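Local coordinates for protein acetyl-CoA acetyltransferase A (Ascaris suum, PDB 6BJA) that probably catalyses thiolase-type acyl transfer between acetyl-CoA and a second acyl-CoA thioester, and binds coenzyme A, at residues 219-222 and 223-227. Numbering follows the deposited sequence.
Sequences LTED and EEYKR
A one-turn 3-10 segment, 224-226, in the N-terminal thiolase domain follows directly on the loop that leaves strand 218-219, and Lys226 reaches back across this turn to Glu221. Their side chains cross at about a right angle, and Lys226 NZ donates a hydrogen bond of 2.9 Å to Glu221 OE1 as part of a salt bridge. The nitrogen approaches from the anti side of the carboxylate, 21° out of its plane. A water ties the same ammonium to the backbone: it accepts from Lys226 NZ at 3.0 Å and donates to Glu221 O at 2.7 Å, so the ammonium grips the Glu221 carboxylate directly and its backbone carbonyl through water. On the way, Lys226 CE passes Asp222 O at 3.3 Å, and Lys226 CG sits 3.6 Å above the plane of the Tyr225 ring, over its centre. With chi1 at 80°, Tyr225 holds CG between its own backbone N and carbonyl carbon, which leaves CE1 3.2 Å from Asp222 O in an oblique approach. Trp195 of helix 177-197 stacks on the Tyr225 ring and bonds Asp222 OD2 through NE1, while Arg18 and the backbone N of Ile21 hold OD1, linking the turn to strand 11-23. Two residues further on, Glu224 OE2 hydrogen-bonds Tyr188 OH, a CoA-binding residue, and the Glu224 side chain lies about 4 Å (nearest atoms) from bound coenzyme A, consistent with helping to position Tyr188 beside the ligand. Glu223, whose OE1 meets Ser23 N and Ser26 OG and whose OE2 meets Thr27 OG1, sets OE2 3.6 Å from Leu219 CD1.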
ATOM      1  N   LEU A 219      -8.090  15.024 -27.928  1.00 19.53           N
ATOM      2  CA  LEU A 219      -9.220  14.102 -27.983  1.00 17.97           C
ATOM      3  C   LEU A 219     -10.415  14.864 -28.527  1.00 16.31           C
ATOM      4  O   LEU A 219     -10.811  15.874 -27.957  1.00 16.03           O
ATOM      5  CB  LEU A 219      -9.521  13.523 -26.603  1.00 18.03           C
ATOM      6  CG  LEU A 219     -10.675  12.533 -26.577  1.00 20.77           C
ATOM      7  CD1 LEU A 219     -10.293  11.246 -27.319  1.00 25.08           C
ATOM      8  CD2 LEU A 219     -11.098  12.250 -25.145  1.00 22.50           C
ATOM      9  N   THR A 220     -10.972  14.385 -29.644  1.00 18.61           N
ATOM     10  CA  THR A 220     -12.071  15.072 -30.315  1.00 18.19           C
ATOM     11  C   THR A 220     -13.352  14.250 -30.462  1.00 18.23           C
ATOM     12  O   THR A 220     -14.378  14.794 -30.858  1.00 19.92           O
ATOM     13  CB  THR A 220     -11.645  15.515 -31.727  1.00 20.05           C
ATOM     14  OG1 THR A 220     -11.348  14.359 -32.513  1.00 22.26           O
ATOM     15  CG2 THR A 220     -10.436  16.426 -31.636  1.00 23.04           C
ATOM     16  N   GLU A 221     -13.282  12.954 -30.143  1.00 18.15           N
ATOM     17  CA  GLU A 221     -14.399  12.014 -30.330  1.00 18.27           C
ATOM     18  C   GLU A 221     -14.501  11.063 -29.143  1.00 16.72           C
ATOM     19  O   GLU A 221     -13.493  10.665 -28.588  1.00 18.73           O
ATOM     20  CB  GLU A 221     -14.231  11.174 -31.605  1.00 21.10           C
ATOM     21  CG  GLU A 221     -14.148  11.944 -32.879  1.00 26.44           C
ATOM     22  CD  GLU A 221     -14.152  11.017 -34.089  1.00 26.41           C
ATOM     23  OE1 GLU A 221     -14.025   9.780 -33.910  1.00 37.35           O
ATOM     24  OE2 GLU A 221     -14.296  11.538 -35.212  1.00 38.13           O
ATOM     25  N   ASP A 222     -15.720  10.701 -28.770  1.00 19.25           N
ATOM     26  CA  ASP A 222     -15.946   9.670 -27.780  1.00 19.15           C
ATOM     27  C   ASP A 222     -15.198   8.397 -28.164  1.00 18.74           C
ATOM     28  O   ASP A 222     -15.116   8.052 -29.348  1.00 20.73           O
ATOM     29  CB  ASP A 222     -17.443   9.364 -27.646  1.00 17.47           C
ATOM     30  CG  ASP A 222     -18.258  10.563 -27.186  1.00 18.51           C
ATOM     31  OD1 ASP A 222     -17.799  11.331 -26.299  1.00 17.53           O
ATOM     32  OD2 ASP A 222     -19.375  10.738 -27.702  1.00 15.83           O
ATOM     33  N   GLU A 223     -14.664   7.691 -27.176  1.00 18.43           N
ATOM     34  CA  GLU A 223     -13.870   6.492 -27.431  1.00 17.22           C
ATOM     35  C   GLU A 223     -14.627   5.178 -27.345  1.00 18.93           C
ATOM     36  O   GLU A 223     -14.324   4.251 -28.073  1.00 19.60           O
ATOM     37  CB  GLU A 223     -12.682   6.433 -26.456  1.00 17.99           C
ATOM     38  CG  GLU A 223     -11.707   7.560 -26.628  1.00 18.62           C
ATOM     39  CD  GLU A 223     -10.374   7.357 -25.906  1.00 24.41           C
ATOM     40  OE1 GLU A 223     -10.350   6.698 -24.841  1.00 21.32           O
ATOM     41  OE2 GLU A 223      -9.338   7.856 -26.418  1.00 23.22           O
ATOM     42  N   GLU A 224     -15.580   5.063 -26.423  1.00 17.16           N
ATOM     43  CA  GLU A 224     -16.132   3.745 -26.120  1.00 18.70           C
ATOM     44  C   GLU A 224     -16.879   3.129 -27.283  1.00 21.66           C
ATOM     45  O   GLU A 224     -16.843   1.911 -27.452  1.00 21.18           O
ATOM     46  CB  GLU A 224     -17.060   3.813 -24.906  1.00 21.96           C
ATOM     47  CG  GLU A 224     -17.900   2.527 -24.673  1.00 29.16           C
ATOM     48  CD  GLU A 224     -17.087   1.237 -24.468  1.00 33.23           C
ATOM     49  OE1 GLU A 224     -15.935   1.311 -23.951  1.00 25.04           O
ATOM     50  OE2 GLU A 224     -17.631   0.129 -24.788  1.00 30.76           O
ATOM     51  N   TYR A 225     -17.573   3.936 -28.079  1.00 18.31           N
ATOM     52  CA  TYR A 225     -18.490   3.359 -29.068  1.00 19.90           C
ATOM     53  C   TYR A 225     -17.727   2.597 -30.145  1.00 20.57           C
ATOM     54  O   TYR A 225     -18.309   1.741 -30.829  1.00 22.70           O
ATOM     55  CB  TYR A 225     -19.371   4.443 -29.689  1.00 20.19           C
ATOM     56  CG  TYR A 225     -18.713   5.266 -30.780  1.00 21.52           C
ATOM     57  CD1 TYR A 225     -18.002   6.412 -30.475  1.00 23.44           C
ATOM     58  CD2 TYR A 225     -18.825   4.900 -32.113  1.00 23.23           C
ATOM     59  CE1 TYR A 225     -17.395   7.167 -31.458  1.00 23.66           C
ATOM     60  CE2 TYR A 225     -18.220   5.648 -33.103  1.00 24.44           C
ATOM     61  CZ  TYR A 225     -17.517   6.775 -32.776  1.00 24.49           C
ATOM     62  OH  TYR A 225     -16.909   7.535 -33.769  1.00 30.52           O
ATOM     63  N   LYS A 226     -16.436   2.895 -30.288  1.00 20.40           N
ATOM     64  CA  LYS A 226     -15.601   2.213 -31.288  1.00 22.32           C
ATOM     65  C   LYS A 226     -15.129   0.826 -30.848  1.00 26.82           C
ATOM     66  O   LYS A 226     -14.567   0.074 -31.657  1.00 26.02           O
ATOM     67  CB  LYS A 226     -14.384   3.078 -31.628  1.00 24.54           C
ATOM     68  CG  LYS A 226     -14.760   4.456 -32.126  1.00 28.70           C
ATOM     69  CD  LYS A 226     -13.532   5.319 -32.378  1.00 32.63           C
ATOM     70  CE  LYS A 226     -13.792   6.783 -32.040  1.00 38.15           C
ATOM     71  NZ  LYS A 226     -12.676   7.669 -32.463  1.00 42.76           N
ATOM     72  N   ARG A 227     -15.388   0.472 -29.593  1.00 23.02           N
ATOM     73  CA  ARG A 227     -14.803  -0.728 -28.995  1.00 24.29           C
ATOM     74  C   ARG A 227     -15.698  -1.952 -29.082  1.00 26.94           C
ATOM     75  O   ARG A 227     -15.293  -3.034 -28.665  1.00 31.56           O
ATOM     76  CB  ARG A 227     -14.450  -0.469 -27.533  1.00 27.62           C
ATOM     77  CG  ARG A 227     -13.505   0.675 -27.416  1.00 27.10           C
ATOM     78  CD  ARG A 227     -12.746   0.741 -26.110  1.00 35.02           C
ATOM     79  NE  ARG A 227     -11.813   1.859 -26.254  1.00 44.53           N
ATOM     80  CZ  ARG A 227     -10.723   2.063 -25.526  1.00 46.25           C
ATOM     81  NH1 ARG A 227     -10.388   1.234 -24.538  1.00 45.00           N
ATOM     82  NH2 ARG A 227      -9.978   3.124 -25.795  1.00 37.64           N
TER
HETATM   83  O   HOH W   1     -11.768   9.148 -30.025  1.00 30.57           O